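Local structure of beta sliding clamp (Bartonella birtlesii LL-WM9, 6PTR) at residues C[59-64]-C[245-250]; C[274-279]-C[347-352]. The protein probably encircles DNA as a ring-shaped head-to-tail homodimer, tethering DNA polymerases and other proteins to it for processive synthesis. All blocks are in the same frame, centred on the assembly; numbering follows the deposited sequence. Where two conformers were deposited one is given.

Followed from the N terminus, the chain runs from residues 59-64, on strand 59-69 of the N-terminal domain, through 180 residues before strand 245-250 of the central domain returns to lie against them. Contact 1 closes this loop and joins two domains in one eight-stranded sheet. Contact 2 then opens at residues 274-279. It closes a shorter loop of 67 residues, within the C-terminal domain, where the start of helix 275-285 meets the approach to strand 350-355; that strand belongs to a second eight-stranded sheet, which the central and C-terminal domains share. The loops follow in series, neither crossing nor nesting; the centres of contacts 1 and 2 are about 38 Å apart, on opposite sides of the chain's centre.

Contact 1 of 2, residues C[59-64]-C[245-250]; sequences LEVTES and VVFTSK
Val245 meets Glu63 on the helix-covered face of the sheet, its CG2 lying 3.7 Å from Glu63 CG. The extended glutamate runs on past that methyl, and its OE1 is hydrogen-bonded to Ser21 OG. Val246 follows on the other face and forms a hydrogen-bonded antiparallel pair with Thr62: Val246 N donates to Thr62 O at 2.9 Å, and Thr62 N returns a bond to Val246 O at 3.0 Å. The two side chains lie side by side, and because Thr62 holds OG1 between its own backbone N and carbonyl carbon (chi1 65°), that oxygen comes to 3.6 Å from Val246 CB. Phe247 returns to the face of Val245, beside Val61; in the conformer given, Val61 CG1 lies over one face of the Phe247 ring. Leu59 CD1 lies near the plane of the ring at its edge, and helix 211-221 supplies Leu220 and Glu216 against it. The example illustrates how neighbouring domains of the sliding ring are joined: strand 59-69 closes the N-terminal half of an eight-stranded sheet, strand 245-250 the central half, and their pairing makes the sheet continuous across the domain boundary. Thr248 makes the second hydrogen-bonded pair, its N reaching Glu60 O at 2.9 Å and its O accepting from Glu60 N at 2.8 Å. Its OG1 is held by Arg239 NE, and a water lies 2.9 Å from Glu60 OE1 and also bonds to Thr248 OG1 and Val246 O, bridging the strands. At Ser249, CB packs 3.8 Å from Leu59 CD1 while OG bonds to Lys250 O.

Contact 2 of 2, residues C[274-279]-C[347-352]; sequences NRQDFS and SSDEMV
Arg275 binds the turn before strand 350-355 with both its backbone and its side chain, just where edge strand 269-274 gives way to helix 275-285. Asn274 is the N-cap of that helix: its OD1 accepts from Asp277 N at 2.9 Å. The same residue forms a non-hydrogen-bonded antiparallel pair with Glu350, at the margin of the eight-stranded sheet shared by the central and C-terminal domains. One residue on, Arg275 N, in the first turn of the helix, is taken up by Asp349 O at 2.8 Å, so an amide that the helix itself cannot satisfy finds its acceptor across the contact. The arginine chain then bends at chi3 (62°), which brings the guanidinium edge to the turn. NE donates to Ser348 O at 2.7 Å in an almost straight bond (176°), and that oxygen lies within 1° of the guanidinium plane. NH1 is spent on Ala343 O in helix 336-345, whereas NH2 gives a proton to a water at 2.8 Å. This water passes its own protons to Ser347 O at 3.0 Å and to Asp349 OD1 at 3.2 Å, linking Arg275 to Ser347 and Asp349 of the turn. All three guanidinium nitrogens therefore have acceptors, which would restrain the group's rotation. Asp366 takes bonds from Ser348 OG and Ser347 N, holding the turn from a further strand. Beside these bonds, the extended Met351 chain brings its SD to 4.0 Å from Phe278 CD2, an oblique Met-aromatic contact. Arg275 O, meanwhile, accepts from Ser279 N and Ser279 OG, which reach it from opposite faces of the carbonyl plane.

Contact 1 of 2, residues C[59-64]-C[245-250]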
ATOM      1  N   LEU C  59     -26.105   6.834  -3.623  1.00 21.41           N
ATOM      2  CA  LEU C  59     -25.351   8.059  -3.838  1.00 20.84           C
ATOM      3  C   LEU C  59     -25.129   8.215  -5.331  1.00 21.83           C
ATOM      4  O   LEU C  59     -24.752   7.259  -6.009  1.00 20.68           O
ATOM      5  CB  LEU C  59     -23.993   7.998  -3.123  1.00 23.02           C
ATOM      6  CG  LEU C  59     -23.013   9.166  -3.301  1.00 27.30           C
ATOM      7  CD1 LEU C  59     -23.622  10.465  -2.768  1.00 22.72           C
ATOM      8  CD2 LEU C  59     -21.693   8.834  -2.557  1.00 29.67           C
ATOM      9  N   GLU C  60     -25.337   9.421  -5.834  1.00 19.19           N
ATOM     10  CA  GLU C  60     -25.073   9.749  -7.236  1.00 20.33           C
ATOM     11  C   GLU C  60     -24.142  10.946  -7.284  1.00 24.12           C
ATOM     12  O   GLU C  60     -24.288  11.867  -6.487  1.00 22.75           O
ATOM     13  CB  GLU C  60     -26.376  10.089  -7.964  1.00 23.39           C
ATOM     14  CG  GLU C  60     -26.236  10.524  -9.413  1.00 30.48           C
ATOM     15  CD  GLU C  60     -27.528  11.128  -9.927  1.00 42.38           C
ATOM     16  OE1 GLU C  60     -27.734  12.348  -9.740  1.00 47.87           O
ATOM     17  OE2 GLU C  60     -28.353  10.375 -10.479  1.00 42.13           O
ATOM     18  N   VAL C  61     -23.177  10.935  -8.206  1.00 19.33           N
ATOM     19  CA  VAL C  61     -22.265  12.056  -8.396  0.51 19.56           C
ATOM     20  C   VAL C  61     -22.252  12.413  -9.872  1.00 24.65           C
ATOM     21  O   VAL C  61     -22.243  11.524 -10.729  1.00 22.87           O
ATOM     22  CB  VAL C  61     -20.843  11.732  -7.907  0.51 22.47           C
ATOM     23  CG1 VAL C  61     -19.926  12.949  -8.046  0.51 22.89           C
ATOM     24  CG2 VAL C  61     -20.896  11.276  -6.461  0.51 25.34           C
ATOM     25  N   THR C  62     -22.273  13.704 -10.169  1.00 20.82           N
ATOM     26  CA  THR C  62     -22.106  14.168 -11.537  1.00 19.17           C
ATOM     27  C   THR C  62     -21.031  15.239 -11.559  1.00 25.48           C
ATOM     28  O   THR C  62     -20.896  16.013 -10.615  1.00 23.21           O
ATOM     29  CB  THR C  62     -23.393  14.739 -12.111  1.00 27.27           C
ATOM     30  OG1 THR C  62     -23.753  15.926 -11.392  1.00 28.93           O
ATOM     31  CG2 THR C  62     -24.535  13.705 -12.018  1.00 28.52           C
ATOM     32  N   GLU C  63     -20.262  15.273 -12.638  1.00 18.37           N
ATOM     33  CA  GLU C  63     -19.382  16.401 -12.881  1.00 22.28           C
ATOM     34  C   GLU C  63     -19.478  16.739 -14.351  1.00 20.14           C
ATOM     35  O   GLU C  63     -19.611  15.842 -15.183  1.00 20.43           O
ATOM     36  CB  GLU C  63     -17.924  16.140 -12.543  1.00 28.96           C
ATOM     37  CG  GLU C  63     -17.161  17.497 -12.582  1.00 32.44           C
ATOM     38  CD  GLU C  63     -15.699  17.321 -12.580  1.00 39.68           C
ATOM     39  OE1 GLU C  63     -14.987  18.101 -13.246  1.00 35.72           O
ATOM     40  OE2 GLU C  63     -15.262  16.372 -11.918  1.00 49.03           O
ATOM     41  N   SER C  64     -19.409  18.024 -14.663  1.00 23.53           N
ATOM     42  CA  SER C  64     -19.573  18.463 -16.034  1.00 24.72           C
ATOM     43  C   SER C  64     -18.429  19.381 -16.394  1.00 27.54           C
ATOM     44  O   SER C  64     -17.896  20.083 -15.533  1.00 24.61           O
ATOM     45  CB  SER C  64     -20.891  19.200 -16.210  1.00 28.69           C
ATOM     46  OG  SER C  64     -21.925  18.465 -15.579  1.00 43.03           O
ATOM     47  N   VAL C 245     -19.549  19.962  -9.622  1.00 26.62           N
ATOM     48  CA  VAL C 245     -19.852  18.646  -9.077  1.00 24.01           C
ATOM     49  C   VAL C 245     -21.159  18.726  -8.310  1.00 32.96           C
ATOM     50  O   VAL C 245     -21.413  19.702  -7.592  1.00 26.90           O
ATOM     51  CB  VAL C 245     -18.704  18.146  -8.166  1.00 23.29           C
ATOM     52  CG1 VAL C 245     -19.035  16.783  -7.562  1.00 26.81           C
ATOM     53  CG2 VAL C 245     -17.411  18.099  -8.952  1.00 26.34           C
ATOM     54  N   VAL C 246     -21.996  17.704  -8.466  1.00 23.04           N
ATOM     55  CA  VAL C 246     -23.200  17.575  -7.651  1.00 22.59           C
ATOM     56  C   VAL C 246     -23.224  16.183  -7.036  1.00 21.57           C
ATOM     57  O   VAL C 246     -23.124  15.191  -7.763  1.00 25.75           O
ATOM     58  CB  VAL C 246     -24.480  17.823  -8.473  1.00 23.54           C
ATOM     59  CG1 VAL C 246     -25.711  17.647  -7.574  1.00 23.19           C
ATOM     60  CG2 VAL C 246     -24.485  19.210  -9.128  1.00 24.73           C
ATOM     61  N   PHE C 247     -23.354  16.112  -5.702  1.00 20.63           N
ATOM     62  CA  PHE C 247     -23.561  14.873  -4.938  1.00 20.28           C
ATOM     63  C   PHE C 247     -25.009  14.801  -4.479  1.00 22.52           C
ATOM     64  O   PHE C 247     -25.467  15.714  -3.789  1.00 23.20           O
ATOM     65  CB  PHE C 247     -22.727  14.825  -3.654  1.00 27.47           C
ATOM     66  CG  PHE C 247     -21.256  14.699  -3.852  1.00 27.00           C
ATOM     67  CD1 PHE C 247     -20.671  13.456  -3.961  1.00 27.54           C
ATOM     68  CD2 PHE C 247     -20.447  15.825  -3.854  1.00 29.66           C
ATOM     69  CE1 PHE C 247     -19.298  13.326  -4.124  1.00 32.32           C
ATOM     70  CE2 PHE C 247     -19.070  15.704  -4.007  1.00 34.84           C
ATOM     71  CZ  PHE C 247     -18.495  14.455  -4.145  1.00 30.66           C
ATOM     72  N   THR C 248     -25.710  13.706  -4.782  1.00 20.18           N
ATOM     73  CA  THR C 248     -27.059  13.518  -4.251  1.00 20.40           C
ATOM     74  C   THR C 248     -27.114  12.175  -3.542  1.00 20.15           C
ATOM     75  O   THR C 248     -26.753  11.150  -4.130  1.00 21.16           O
ATOM     76  CB  THR C 248     -28.131  13.580  -5.338  1.00 21.76           C
ATOM     77  OG1 THR C 248     -27.961  14.775  -6.115  1.00 25.10           O
ATOM     78  CG2 THR C 248     -29.538  13.599  -4.678  1.00 22.23           C
ATOM     79  N   SER C 249     -27.563  12.183  -2.288  1.00 19.90           N
ATOM     80  CA  SER C 249     -27.525  10.984  -1.458  1.00 18.95           C
ATOM     81  C   SER C 249     -28.876  10.755  -0.810  1.00 24.58           C
ATOM     82  O   SER C 249     -29.549  11.707  -0.405  1.00 22.28           O
ATOM     83  CB  SER C 249     -26.465  11.095  -0.366  1.00 21.05           C
ATOM     84  OG  SER C 249     -26.437   9.891   0.415  1.00 20.18           O
ATOM     85  N   LYS C 250     -29.278   9.491  -0.728  1.00 19.88           N
ATOM     86  CA  LYS C 250     -30.339   9.151   0.210  1.00 20.21           C
ATOM     87  C   LYS C 250     -29.883   9.511   1.615  1.00 20.69           C
ATOM     88  O   LYS C 250     -28.693   9.624   1.899  1.00 22.56           O
ATOM     89  CB  LYS C 250     -30.686   7.666   0.124  1.00 21.06           C
ATOM     90  CG  LYS C 250     -31.433   7.332  -1.152  1.00 27.80           C
ATOM     91  CD  LYS C 250     -31.690   5.847  -1.317  1.00 31.82           C
ATOM     92  CE  LYS C 250     -32.211   5.572  -2.714  1.00 36.38           C
ATOM     93  NZ  LYS C 250     -32.357   4.118  -2.985  1.00 51.31           N
TER
HETATM   94  O   HOH W   1     -26.039  14.048  -8.199  1.00 23.87           O

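Contact 2 of 2, residues C[274-279]-C[347-352]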
ATOM      1  N   ASN C 274       0.602  17.927  27.465  1.00 25.20           N
ATOM      2  CA  ASN C 274       1.150  18.291  26.170  1.00 30.15           C
ATOM      3  C   ASN C 274       0.665  17.281  25.150  1.00 27.99           C
ATOM      4  O   ASN C 274       0.929  16.079  25.282  1.00 27.67           O
ATOM      5  CB  ASN C 274       2.671  18.314  26.211  1.00 27.70           C
ATOM      6  CG  ASN C 274       3.280  18.662  24.873  1.00 32.52           C
ATOM      7  OD1 ASN C 274       3.268  17.864  23.942  1.00 28.50           O
ATOM      8  ND2 ASN C 274       3.830  19.859  24.775  1.00 33.35           N
ATOM      9  N   ARG C 275      -0.031  17.765  24.126  1.00 26.70           N
ATOM     10  CA  ARG C 275      -0.726  16.846  23.230  1.00 28.11           C
ATOM     11  C   ARG C 275       0.249  15.923  22.508  1.00 26.20           C
ATOM     12  O   ARG C 275      -0.010  14.722  22.372  1.00 22.64           O
ATOM     13  CB  ARG C 275      -1.565  17.630  22.220  1.00 29.75           C
ATOM     14  CG  ARG C 275      -2.374  16.746  21.302  1.00 28.15           C
ATOM     15  CD  ARG C 275      -3.330  17.549  20.495  1.00 31.20           C
ATOM     16  NE  ARG C 275      -2.605  18.469  19.648  1.00 32.76           N
ATOM     17  CZ  ARG C 275      -2.174  18.180  18.427  1.00 44.65           C
ATOM     18  NH1 ARG C 275      -2.418  16.989  17.893  1.00 40.44           N
ATOM     19  NH2 ARG C 275      -1.508  19.093  17.731  1.00 51.66           N
ATOM     20  N   GLN C 276       1.360  16.473  22.025  1.00 25.81           N
ATOM     21  CA  GLN C 276       2.318  15.690  21.256  0.51 27.28           C
ATOM     22  C   GLN C 276       3.021  14.664  22.139  1.00 27.42           C
ATOM     23  O   GLN C 276       3.229  13.511  21.742  1.00 26.11           O
ATOM     24  CB  GLN C 276       3.318  16.650  20.601  0.51 30.81           C
ATOM     25  CG  GLN C 276       2.698  17.658  19.608  0.51 35.74           C
ATOM     26  CD  GLN C 276       1.939  18.862  20.236  0.51 37.98           C
ATOM     27  OE1 GLN C 276       2.026  19.150  21.440  0.51 26.22           O
ATOM     28  NE2 GLN C 276       1.193  19.570  19.391  0.51 36.88           N
ATOM     29  N   ASP C 277       3.402  15.080  23.347  1.00 29.52           N
ATOM     30  CA  ASP C 277       4.051  14.155  24.273  1.00 22.03           C
ATOM     31  C   ASP C 277       3.106  13.030  24.672  1.00 22.96           C
ATOM     32  O   ASP C 277       3.524  11.870  24.799  1.00 25.65           O
ATOM     33  CB  ASP C 277       4.532  14.925  25.503  1.00 24.12           C
ATOM     34  CG  ASP C 277       5.660  15.883  25.184  1.00 36.10           C
ATOM     35  OD1 ASP C 277       6.301  15.754  24.112  1.00 33.59           O
ATOM     36  OD2 ASP C 277       5.916  16.767  26.018  1.00 37.81           O
ATOM     37  N   PHE C 278       1.828  13.361  24.899  1.00 22.09           N
ATOM     38  CA  PHE C 278       0.826  12.350  25.247  1.00 22.87           C
ATOM     39  C   PHE C 278       0.596  11.393  24.088  1.00 20.47           C
ATOM     40  O   PHE C 278       0.573  10.167  24.266  1.00 19.86           O
ATOM     41  CB  PHE C 278      -0.482  13.046  25.639  1.00 21.88           C
ATOM     42  CG  PHE C 278      -1.616  12.105  25.935  1.00 22.79           C
ATOM     43  CD1 PHE C 278      -1.696  11.467  27.161  1.00 24.35           C
ATOM     44  CD2 PHE C 278      -2.597  11.855  24.987  1.00 25.38           C
ATOM     45  CE1 PHE C 278      -2.740  10.599  27.437  1.00 20.90           C
ATOM     46  CE2 PHE C 278      -3.638  10.974  25.254  1.00 22.42           C
ATOM     47  CZ  PHE C 278      -3.716  10.366  26.479  1.00 19.11           C
ATOM     48  N   SER C 279       0.415  11.941  22.885  1.00 21.16           N
ATOM     49  CA  SER C 279       0.188  11.104  21.711  1.00 22.32           C
ATOM     50  C   SER C 279       1.352  10.148  21.471  1.00 22.67           C
ATOM     51  O   SER C 279       1.141   8.963  21.191  1.00 21.06           O
ATOM     52  CB  SER C 279      -0.031  11.987  20.477  1.00 25.47           C
ATOM     53  OG  SER C 279      -1.194  12.774  20.650  1.00 34.22           O
ATOM     54  N   SER C 347      -5.597  20.767  17.467  1.00 33.91           N
ATOM     55  CA  SER C 347      -4.555  21.536  16.820  1.00 40.05           C
ATOM     56  C   SER C 347      -3.628  22.242  17.794  1.00 45.43           C
ATOM     57  O   SER C 347      -2.626  22.818  17.358  1.00 52.79           O
ATOM     58  CB  SER C 347      -5.180  22.572  15.876  1.00 42.74           C
ATOM     59  OG  SER C 347      -5.958  23.510  16.602  1.00 48.16           O
ATOM     60  N   SER C 348      -3.924  22.224  19.085  1.00 35.16           N
ATOM     61  CA  SER C 348      -3.167  23.027  20.032  1.00 37.46           C
ATOM     62  C   SER C 348      -2.120  22.180  20.741  1.00 36.64           C
ATOM     63  O   SER C 348      -2.169  20.948  20.728  1.00 37.81           O
ATOM     64  CB  SER C 348      -4.097  23.678  21.056  1.00 32.94           C
ATOM     65  OG  SER C 348      -4.601  22.741  21.958  1.00 35.88           O
ATOM     66  N   ASP C 349      -1.161  22.864  21.362  1.00 34.75           N
ATOM     67  CA  ASP C 349      -0.174  22.148  22.155  1.00 31.79           C
ATOM     68  C   ASP C 349      -0.796  21.466  23.361  1.00 29.37           C
ATOM     69  O   ASP C 349      -0.215  20.508  23.867  1.00 30.46           O
ATOM     70  CB  ASP C 349       0.927  23.078  22.640  1.00 41.08           C
ATOM     71  CG  ASP C 349       1.676  23.750  21.500  1.00 55.21           C
ATOM     72  OD1 ASP C 349       1.664  23.213  20.371  1.00 58.37           O
ATOM     73  OD2 ASP C 349       2.283  24.812  21.745  1.00 59.99           O
ATOM     74  N   GLU C 350      -1.960  21.916  23.819  1.00 28.33           N
ATOM     75  CA  GLU C 350      -2.513  21.471  25.091  1.00 32.99           C
ATOM     76  C   GLU C 350      -3.771  20.644  24.855  1.00 31.72           C
ATOM     77  O   GLU C 350      -4.721  21.120  24.223  1.00 39.58           O
ATOM     78  CB  GLU C 350      -2.814  22.679  25.980  1.00 38.25           C
ATOM     79  CG  GLU C 350      -1.654  23.657  25.950  1.00 42.82           C
ATOM     80  CD  GLU C 350      -1.907  24.960  26.667  1.00 50.04           C
ATOM     81  OE1 GLU C 350      -0.926  25.530  27.189  1.00 42.29           O
ATOM     82  OE2 GLU C 350      -3.066  25.422  26.687  1.00 55.56           O
ATOM     83  N   MET C 351      -3.793  19.438  25.404  1.00 27.28           N
ATOM     84  CA  MET C 351      -4.955  18.564  25.335  1.00 20.67           C
ATOM     85  C   MET C 351      -5.584  18.488  26.721  1.00 26.76           C
ATOM     86  O   MET C 351      -4.897  18.176  27.696  1.00 25.40           O
ATOM     87  CB  MET C 351      -4.548  17.177  24.856  1.00 21.33           C
ATOM     88  CG  MET C 351      -5.689  16.213  24.714  1.00 23.13           C
ATOM     89  SD  MET C 351      -5.076  14.748  23.857  1.00 24.64           S
ATOM     90  CE  MET C 351      -6.596  13.841  23.593  1.00 25.36           C
ATOM     91  N   VAL C 352      -6.878  18.773  26.814  1.00 26.03           N
ATOM     92  CA  VAL C 352      -7.575  18.836  28.098  1.00 21.19           C
ATOM     93  C   VAL C 352      -8.598  17.710  28.176  1.00 22.38           C
ATOM     94  O   VAL C 352      -9.407  17.530  27.260  1.00 24.34           O
ATOM     95  CB  VAL C 352      -8.256  20.201  28.303  1.00 28.22           C
ATOM     96  CG1 VAL C 352      -9.031  20.197  29.623  1.00 29.19           C
ATOM     97  CG2 VAL C 352      -7.227  21.296  28.302  1.00 33.62           C
TER
HETATM   98  O   HOH W   2      -0.137  21.432  18.381  1.00 46.35           O